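Local coordinates for protein type III secretion system effector HopBA1 (Pseudomonas syringae pv. aptata, PDB 5T09) that acts as a bacterial virulence factor that the Arabidopsis TIR-only protein RBA1 recognises, enhancing RBA1 self-association and so triggering plant cell death, at residues V37-G42 and I232-E237; E67-L72 and H131-Y136; E83-S88 and K105-A110. All blocks are in the same frame, centred on the assembly; numbering follows the deposited sequence.

Close to the N terminus, helix 36-46 lies against strand 232-235 near the C terminus. This is contact 1, and its loop of 189 residues encloses the other two. Next along the chain, helix 60-74 meets the end of helix 117-132 and the turn after it in contact 2. Inside that loop, contact 3 joins the bend after strand 77-82 to helix 101-112. The three loops are therefore nested and none cross. Contacts 1 and 2 touch through helices 36-46 and 60-74, where Leu-40 packs on Ser-68 and Val-41 on Leu-72. Contact 3 lies on the opposite side of the chain's centre from contact 1, with centres about 26 Å apart.

Contact 1 of 3, residues V37-G42 and I232-E237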
loop_
_atom_site.group_PDB
_atom_site.type_symbol
_atom_site.label_atom_id
_atom_site.label_comp_id
_atom_site.label_asym_id
_atom_site.label_seq_id
_atom_site.Cartn_x
_atom_site.Cartn_y
_atom_site.Cartn_z
ATOM N N VAL A 37 -10.581 4.971 -9.717
ATOM C CA VAL A 37 -9.376 4.830 -10.534
ATOM C C VAL A 37 -8.811 6.203 -10.874
ATOM O O VAL A 37 -7.607 6.448 -10.748
ATOM C CB VAL A 37 -9.680 4.014 -11.804
ATOM C CG1 VAL A 37 -8.445 3.932 -12.701
ATOM C CG2 VAL A 37 -10.163 2.616 -11.443
ATOM N N ASP A 38 -9.677 7.120 -11.313
ATOM C CA ASP A 38 -9.220 8.454 -11.689
ATOM C C ASP A 38 -8.542 9.157 -10.520
ATOM O O ASP A 38 -7.559 9.886 -10.708
ATOM C CB ASP A 38 -10.396 9.286 -12.200
ATOM C CG ASP A 38 -11.001 8.723 -13.471
ATOM O OD1 ASP A 38 -10.270 8.063 -14.240
ATOM O OD2 ASP A 38 -12.208 8.943 -13.703
ATOM N N THR A 39 -9.051 8.955 -9.303
ATOM C CA THR A 39 -8.460 9.607 -8.139
ATOM C C THR A 39 -7.085 9.034 -7.824
ATOM O O THR A 39 -6.141 9.785 -7.551
ATOM C CB THR A 39 -9.390 9.468 -6.932
ATOM O OG1 THR A 39 -10.617 10.164 -7.187
ATOM C CG2 THR A 39 -8.742 10.036 -5.670
ATOM N N LEU A 40 -6.949 7.706 -7.853
ATOM C CA LEU A 40 -5.668 7.089 -7.522
ATOM C C LEU A 40 -4.599 7.471 -8.539
ATOM O O LEU A 40 -3.476 7.832 -8.171
ATOM C CB LEU A 40 -5.824 5.571 -7.446
ATOM C CG LEU A 40 -4.545 4.774 -7.184
ATOM C CD1 LEU A 40 -3.830 5.268 -5.931
ATOM C CD2 LEU A 40 -4.865 3.293 -7.068
ATOM N N VAL A 41 -4.931 7.394 -9.828
ATOM C CA VAL A 41 -3.968 7.748 -10.868
ATOM C C VAL A 41 -3.604 9.224 -10.773
ATOM O O VAL A 41 -2.437 9.604 -10.936
ATOM C CB VAL A 41 -4.533 7.389 -12.255
ATOM C CG1 VAL A 41 -3.586 7.845 -13.364
ATOM C CG2 VAL A 41 -4.784 5.890 -12.350
ATOM N N GLY A 42 -4.592 10.080 -10.511
ATOM C CA GLY A 42 -4.308 11.498 -10.379
ATOM C C GLY A 42 -3.399 11.797 -9.201
ATOM O O GLY A 42 -2.547 12.687 -9.271
ATOM N N ILE A 232 -6.040 12.186 1.382
ATOM C CA ILE A 232 -7.279 12.045 0.627
ATOM C C ILE A 232 -7.915 10.707 0.968
ATOM O O ILE A 232 -7.229 9.726 1.271
ATOM C CB ILE A 232 -7.061 12.168 -0.901
ATOM C CG1 ILE A 232 -6.094 11.099 -1.415
ATOM C CG2 ILE A 232 -6.556 13.563 -1.249
ATOM C CD1 ILE A 232 -6.098 10.967 -2.928
ATOM N N VAL A 233 -9.243 10.678 0.920
ATOM C CA VAL A 233 -10.024 9.482 1.202
ATOM C C VAL A 233 -10.720 9.066 -0.085
ATOM O O VAL A 233 -11.416 9.876 -0.710
ATOM C CB VAL A 233 -11.052 9.727 2.321
ATOM C CG1 VAL A 233 -11.673 8.406 2.764
ATOM C CG2 VAL A 233 -10.409 10.449 3.497
ATOM N N ILE A 234 -10.524 7.814 -0.483
ATOM C CA ILE A 234 -11.180 7.244 -1.653
ATOM C C ILE A 234 -12.412 6.489 -1.173
ATOM O O ILE A 234 -12.315 5.609 -0.308
ATOM C CB ILE A 234 -10.229 6.326 -2.437
ATOM C CG1 ILE A 234 -9.185 7.172 -3.174
ATOM C CG2 ILE A 234 -11.009 5.436 -3.417
ATOM C CD1 ILE A 234 -8.162 6.374 -3.958
ATOM N N ALA A 235 -13.569 6.835 -1.730
ATOM C CA ALA A 235 -14.811 6.164 -1.380
ATOM C C ALA A 235 -14.875 4.810 -2.072
ATOM O O ALA A 235 -14.652 4.710 -3.283
ATOM C CB ALA A 235 -16.011 7.022 -1.777
ATOM N N GLY A 236 -15.171 3.768 -1.302
ATOM C CA GLY A 236 -15.233 2.424 -1.842
ATOM C C GLY A 236 -16.379 1.607 -1.287
ATOM O O GLY A 236 -17.244 2.129 -0.578
ATOM N N GLU A 237 -16.390 0.317 -1.603
ATOM C CA GLU A 237 -17.444 -0.595 -1.188
ATOM C C GLU A 237 -16.889 -1.597 -0.188
ATOM O O GLU A 237 -15.779 -2.113 -0.363
ATOM C CB GLU A 237 -18.024 -1.347 -2.388
ATOM C CG GLU A 237 -18.372 -0.479 -3.588
ATOM C CD GLU A 237 -18.247 -1.233 -4.897
ATOM O OE1 GLU A 237 -17.108 -1.591 -5.270
ATOM O OE2 GLU A 237 -19.284 -1.481 -5.546
#
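This is a buried, apolar helix-on-sheet contact, in which Thr-39 and Leu-40 of helix 36-46 meet Ile-232 and Ile-234 of strand 232-235. Helix and strand run roughly antiparallel, at 153°, with their axes 9.3 Å apart. No hydrogen bond joins them. The Thr-39 methyl does most of the touching. CG2 of Thr-39 lies 3.8 Å from CG1 of Ile-234 and 3.9 Å from CD1 of Ile-232, so one methyl meets two isoleucines two positions apart on the same strand face. Thr-39 CG2 is placed there by a first torsion that sets it opposite the backbone N. The hydroxyl OG1 is beside that N and bonds to the carbonyl O of Gly-35, the residue just before the helix. The polar end of Thr-39 is thus satisfied locally, by the backbone four residues earlier. Leu-40 adds a looser touch, with its CB 4.3 Å from CD1 of Ile-234. Leu-40 and Ile-234 both also pack on Ile-211, which extends the apolar layer onto the next strand, 209-214. Strand 232-235 is hydrogen-bonded to that strand on one side and to the short strand 222-223 on the other, while helix 60-74 packs against Leu-40 through Ser-68.

Contact 2 of 3, residues E67-L72 and H131-Y136; sequences ESAAKL and HRAGIY
Ile-135, Ala-133 and Ala-69 carry this contact between helix 60-74 and the turn that follows helix 117-132. Two alanine methyls and the CD1 end of Ile-135 do the touching, and the backbones come close: the CA atoms of Ala-70 and Ala-133 are 5.3 Å apart. The methyl of Ala-133 points at the other helix. Its CB lies 4.1 Å from CB of Ala-69, methyl against methyl. The same Ala-133 CB is also 4.1 Å from the backbone N of Ala-70, so it rests on main chain as well as side chain. Helix 60-74 is kinked here, where the N of Ala-70 and of Lys-71 make no bond to the preceding turn. Helix 117-132 stops just before this alanine in a Schellman motif. Gly-134 is the first residue to leave helical angles, with a positive phi of 94°, and its N bonds to O of His-131 at 3.0 Å. That turn sends the chain on to strand 136-141 by way of Ile-135, in the alpha-to-beta order of this parallel core. Ile-135 turns its side chain toward helix 60-74. Its CG1 branch lies opposite the carbonyl carbon (chi1 -62°) and ends in CD1, which meets the carbonyl O of Ala-69 at 3.8 Å. This is a van der Waals touch on a backbone oxygen. Ile-135 also packs on Leu-80 of strand 77-82, the neighbour of strand 136-141 in the sheet. The carbonyl O of Gly-134 accepts a hydrogen bond from Lys-73 NZ, a second tie between the turn and helix 60-74.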
loop_
_atom_site.group_PDB
_atom_site.type_symbol
_atom_site.label_atom_id
_atom_site.label_comp_id
_atom_site.label_asym_id
_atom_site.label_seq_id
_atom_site.Cartn_x
_atom_site.Cartn_y
_atom_site.Cartn_z
ATOM N N GLU A 67 -7.145 -2.585 -11.381
ATOM C CA GLU A 67 -7.738 -1.802 -12.458
ATOM C C GLU A 67 -6.927 -0.554 -12.788
ATOM O O GLU A 67 -7.090 0.004 -13.877
ATOM C CB GLU A 67 -9.167 -1.407 -12.084
ATOM C CG GLU A 67 -10.082 -2.590 -11.798
ATOM C CD GLU A 67 -11.427 -2.166 -11.242
ATOM O OE1 GLU A 67 -11.706 -0.948 -11.218
ATOM O OE2 GLU A 67 -12.206 -3.052 -10.828
ATOM N N SER A 68 -6.062 -0.108 -11.880
ATOM C CA SER A 68 -5.266 1.095 -12.084
ATOM C C SER A 68 -3.863 0.807 -12.602
ATOM O O SER A 68 -3.152 1.751 -12.960
ATOM C CB SER A 68 -5.151 1.877 -10.765
ATOM O OG SER A 68 -6.426 2.201 -10.244
ATOM N N ALA A 69 -3.454 -0.463 -12.651
ATOM C CA ALA A 69 -2.056 -0.806 -12.891
ATOM C C ALA A 69 -1.519 -0.129 -14.148
ATOM O O ALA A 69 -0.573 0.664 -14.088
ATOM C CB ALA A 69 -1.908 -2.324 -12.991
ATOM N N ALA A 70 -2.112 -0.439 -15.301
ATOM C CA ALA A 70 -1.606 0.094 -16.563
ATOM C C ALA A 70 -1.593 1.619 -16.550
ATOM O O ALA A 70 -0.609 2.247 -16.958
ATOM C CB ALA A 70 -2.448 -0.430 -17.725
ATOM N N LYS A 71 -2.680 2.234 -16.081
ATOM C CA LYS A 71 -2.743 3.692 -16.046
ATOM C C LYS A 71 -1.712 4.267 -15.083
ATOM O O LYS A 71 -1.118 5.318 -15.357
ATOM C CB LYS A 71 -4.149 4.146 -15.660
ATOM C CG LYS A 71 -5.182 3.940 -16.756
ATOM C CD LYS A 71 -6.541 4.457 -16.329
ATOM C CE LYS A 71 -7.609 4.132 -17.355
ATOM N NZ LYS A 71 -8.956 4.564 -16.889
ATOM N N LEU A 72 -1.487 3.600 -13.949
ATOM C CA LEU A 72 -0.459 4.063 -13.021
ATOM C C LEU A 72 0.917 4.027 -13.672
ATOM O O LEU A 72 1.702 4.973 -13.533
ATOM C CB LEU A 72 -0.471 3.217 -11.750
ATOM C CG LEU A 72 -1.638 3.457 -10.786
ATOM C CD1 LEU A 72 -1.662 2.388 -9.711
ATOM C CD2 LEU A 72 -1.550 4.842 -10.156
ATOM N N HIS A 131 2.947 -6.182 -12.021
ATOM C CA HIS A 131 4.147 -6.732 -12.641
ATOM C C HIS A 131 4.034 -6.733 -14.161
ATOM O O HIS A 131 4.905 -6.199 -14.859
ATOM C CB HIS A 131 4.396 -8.148 -12.122
ATOM C CG HIS A 131 5.610 -8.798 -12.708
ATOM N ND1 HIS A 131 6.892 -8.422 -12.368
ATOM C CD2 HIS A 131 5.737 -9.797 -13.613
ATOM C CE1 HIS A 131 7.756 -9.162 -13.040
ATOM N NE2 HIS A 131 7.082 -10.004 -13.801
ATOM N N ARG A 132 2.966 -7.329 -14.697
ATOM C CA ARG A 132 2.848 -7.429 -16.147
ATOM C C ARG A 132 2.553 -6.087 -16.805
ATOM O O ARG A 132 2.645 -5.987 -18.033
ATOM C CB ARG A 132 1.776 -8.460 -16.528
ATOM C CG ARG A 132 0.369 -8.188 -16.010
ATOM C CD ARG A 132 -0.595 -9.304 -16.424
ATOM N NE ARG A 132 -0.172 -10.629 -15.961
ATOM C CZ ARG A 132 -0.732 -11.313 -14.962
ATOM N NH1 ARG A 132 -1.763 -10.823 -14.284
ATOM N NH2 ARG A 132 -0.255 -12.508 -14.637
ATOM N N ALA A 133 2.221 -5.057 -16.029
ATOM C CA ALA A 133 2.095 -3.706 -16.560
ATOM C C ALA A 133 3.432 -2.983 -16.659
ATOM O O ALA A 133 3.462 -1.824 -17.088
ATOM C CB ALA A 133 1.137 -2.886 -15.690
ATOM N N GLY A 134 4.531 -3.630 -16.277
ATOM C CA GLY A 134 5.836 -3.007 -16.305
ATOM C C GLY A 134 6.268 -2.362 -15.007
ATOM O O GLY A 134 7.250 -1.610 -15.008
ATOM N N ILE A 135 5.570 -2.626 -13.905
ATOM C CA ILE A 135 5.899 -2.054 -12.604
ATOM C C ILE A 135 6.692 -3.080 -11.808
ATOM O O ILE A 135 6.275 -4.239 -11.680
ATOM C CB ILE A 135 4.629 -1.629 -11.843
ATOM C CG1 ILE A 135 3.880 -0.541 -12.620
ATOM C CG2 ILE A 135 4.982 -1.130 -10.441
ATOM C CD1 ILE A 135 2.520 -0.201 -12.046
ATOM N N TYR A 136 7.829 -2.653 -11.267
ATOM C CA TYR A 136 8.635 -3.505 -10.397
ATOM C C TYR A 136 7.960 -3.637 -9.034
ATOM O O TYR A 136 7.741 -2.638 -8.341
ATOM C CB TYR A 136 10.037 -2.912 -10.265
ATOM C CG TYR A 136 10.945 -3.608 -9.273
ATOM C CD1 TYR A 136 10.921 -4.988 -9.116
ATOM C CD2 TYR A 136 11.848 -2.878 -8.508
ATOM C CE1 TYR A 136 11.759 -5.618 -8.210
ATOM C CE2 TYR A 136 12.692 -3.499 -7.606
ATOM C CZ TYR A 136 12.643 -4.868 -7.460
ATOM O OH TYR A 136 13.480 -5.484 -6.561
#

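Contact 3 of 3, residues E83-S88 and K105-A110; sequences EFVKHS and KHFLEA
The Phe-107 ring meets Val-85 at its edge. Atom CE2 of Phe-107 lies 4.1 Å from CG1 of Val-85, and that methyl sits near the plane of the ring. The two side chains cross at about a right angle. With CG of Phe-107 anti to N (chi1 175°), the ring reaches out to the loop. The second ring, that of Phe-84, leads away from segment 105-110, which its side chain touches through CB. The ring itself enters an aromatic cluster, edge-to-face with Trp-188 and with Trp-112, the last residue of helix 101-112, and also meeting Trp-119. Leu-108 lies beside the two loop residues and meets them through CD2. This CD2 is 4.0 Å from CB of Phe-84 and 3.9 Å from CG2 of Val-85. It also comes to 3.1 Å from the carbonyl O of Phe-84, a tight approach for a methyl and a backbone oxygen. Val-85 thus splits its branches, CG1 to the phenylalanine and CG2 to the leucine. No hydrogen bond crosses between the segments. Beyond them, Lys-86 NZ bonds to Ser-111 OG, just after the helix segment. Leu-108 also packs on Leu-120 of helix 117-132, and Val-85 on Phe-93 of helix 90-99. The chain turns a corner at Glu-83 to Val-85 as it leaves strand 77-82. Such a loop at the end of a core strand, packed by apolar side chains on a following helix, is part of the EreA/ChaN-like alpha-beta fold with its parallel core.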
loop_
_atom_site.group_PDB
_atom_site.type_symbol
_atom_site.label_atom_id
_atom_site.label_comp_id
_atom_site.label_asym_id
_atom_site.label_seq_id
_atom_site.Cartn_x
_atom_site.Cartn_y
_atom_site.Cartn_z
ATOM N N GLU A 83 3.780 -4.396 1.691
ATOM C CA GLU A 83 3.988 -5.051 2.979
ATOM C C GLU A 83 3.870 -6.566 2.873
ATOM O O GLU A 83 4.447 -7.290 3.691
ATOM C CB GLU A 83 2.968 -4.532 3.993
ATOM C CG GLU A 83 2.970 -5.276 5.327
ATOM C CD GLU A 83 1.858 -4.837 6.262
ATOM O OE1 GLU A 83 0.927 -4.139 5.810
ATOM O OE2 GLU A 83 1.910 -5.206 7.455
ATOM N N PHE A 84 3.133 -7.064 1.886
ATOM C CA PHE A 84 2.781 -8.479 1.859
ATOM C C PHE A 84 3.980 -9.382 1.605
ATOM O O PHE A 84 3.875 -10.595 1.813
ATOM C CB PHE A 84 1.706 -8.708 0.801
ATOM C CG PHE A 84 0.576 -7.720 0.877
ATOM C CD1 PHE A 84 -0.220 -7.652 2.007
ATOM C CD2 PHE A 84 0.320 -6.855 -0.174
ATOM C CE1 PHE A 84 -1.253 -6.738 2.088
ATOM C CE2 PHE A 84 -0.715 -5.945 -0.103
ATOM C CZ PHE A 84 -1.504 -5.884 1.030
ATOM N N VAL A 85 5.111 -8.823 1.181
ATOM C CA VAL A 85 6.321 -9.584 0.904
ATOM C C VAL A 85 7.439 -9.027 1.767
ATOM O O VAL A 85 7.615 -7.804 1.853
ATOM C CB VAL A 85 6.711 -9.520 -0.583
ATOM C CG1 VAL A 85 7.965 -10.346 -0.845
ATOM C CG2 VAL A 85 5.565 -9.998 -1.452
ATOM N N LYS A 86 8.191 -9.920 2.396
ATOM C CA LYS A 86 9.356 -9.514 3.162
ATOM C C LYS A 86 10.488 -9.165 2.209
ATOM O O LYS A 86 10.723 -9.863 1.219
ATOM C CB LYS A 86 9.773 -10.627 4.122
ATOM C CG LYS A 86 8.719 -10.894 5.186
ATOM C CD LYS A 86 8.668 -12.350 5.616
ATOM C CE LYS A 86 7.414 -12.635 6.440
ATOM N NZ LYS A 86 6.149 -12.344 5.697
ATOM N N HIS A 87 11.167 -8.052 2.493
ATOM C CA HIS A 87 12.232 -7.610 1.601
ATOM C C HIS A 87 13.294 -8.683 1.432
ATOM O O HIS A 87 13.930 -8.769 0.376
ATOM C CB HIS A 87 12.867 -6.325 2.127
ATOM C CG HIS A 87 13.922 -5.769 1.224
ATOM N ND1 HIS A 87 15.269 -5.926 1.468
ATOM C CD2 HIS A 87 13.828 -5.073 0.066
ATOM C CE1 HIS A 87 15.960 -5.341 0.507
ATOM N NE2 HIS A 87 15.110 -4.817 -0.358
ATOM N N SER A 88 13.493 -9.511 2.457
ATOM C CA SER A 88 14.496 -10.565 2.406
ATOM C C SER A 88 14.099 -11.713 1.485
ATOM O O SER A 88 14.966 -12.504 1.098
ATOM C CB SER A 88 14.743 -11.099 3.815
ATOM O OG SER A 88 13.559 -11.670 4.347
ATOM N N LYS A 105 -0.200 -16.442 -4.800
ATOM C CA LYS A 105 -1.112 -16.722 -3.694
ATOM C C LYS A 105 -0.508 -17.744 -2.737
ATOM O O LYS A 105 -0.512 -17.546 -1.516
ATOM C CB LYS A 105 -2.452 -17.211 -4.245
ATOM C CG LYS A 105 -3.529 -17.441 -3.194
ATOM C CD LYS A 105 -4.817 -17.931 -3.836
ATOM C CE LYS A 105 -5.874 -18.279 -2.799
ATOM N NZ LYS A 105 -7.054 -18.944 -3.417
ATOM N N HIS A 106 0.025 -18.840 -3.277
ATOM C CA HIS A 106 0.652 -19.854 -2.434
ATOM C C HIS A 106 1.843 -19.286 -1.672
ATOM O O HIS A 106 2.095 -19.680 -0.527
ATOM C CB HIS A 106 1.087 -21.047 -3.287
ATOM C CG HIS A 106 1.161 -22.338 -2.533
ATOM N ND1 HIS A 106 0.040 -23.061 -2.185
ATOM C CD2 HIS A 106 2.221 -23.040 -2.064
ATOM C CE1 HIS A 106 0.406 -24.151 -1.533
ATOM N NE2 HIS A 106 1.725 -24.161 -1.446
ATOM N N PHE A 107 2.583 -18.360 -2.285
ATOM C CA PHE A 107 3.732 -17.759 -1.615
ATOM C C PHE A 107 3.304 -16.838 -0.475
ATOM O O PHE A 107 4.001 -16.748 0.542
ATOM C CB PHE A 107 4.580 -16.991 -2.631
ATOM C CG PHE A 107 5.729 -16.236 -2.021
ATOM C CD1 PHE A 107 6.960 -16.843 -1.844
ATOM C CD2 PHE A 107 5.578 -14.919 -1.629
ATOM C CE1 PHE A 107 8.018 -16.149 -1.285
ATOM C CE2 PHE A 107 6.632 -14.225 -1.069
ATOM C CZ PHE A 107 7.850 -14.842 -0.897
ATOM N N LEU A 108 2.176 -16.146 -0.622
ATOM C CA LEU A 108 1.711 -15.207 0.392
ATOM C C LEU A 108 0.870 -15.864 1.477
ATOM O O LEU A 108 0.656 -15.254 2.530
ATOM C CB LEU A 108 0.886 -14.091 -0.262
ATOM C CG LEU A 108 1.623 -13.165 -1.231
ATOM C CD1 LEU A 108 0.639 -12.253 -1.958
ATOM C CD2 LEU A 108 2.650 -12.339 -0.486
ATOM N N GLU A 109 0.409 -17.095 1.254
ATOM C CA GLU A 109 -0.596 -17.686 2.131
ATOM C C GLU A 109 -0.070 -17.861 3.551
ATOM O O GLU A 109 -0.781 -17.577 4.522
ATOM C CB GLU A 109 -1.052 -19.027 1.558
ATOM C CG GLU A 109 -2.325 -19.571 2.172
ATOM C CD GLU A 109 -2.813 -20.822 1.469
ATOM O OE1 GLU A 109 -1.976 -21.695 1.159
ATOM O OE2 GLU A 109 -4.031 -20.927 1.218
ATOM N N ALA A 110 1.172 -18.332 3.692
ATOM C CA ALA A 110 1.720 -18.611 5.015
ATOM C C ALA A 110 1.586 -17.411 5.946
ATOM O O ALA A 110 1.216 -17.561 7.116
ATOM C CB ALA A 110 3.185 -19.032 4.895
#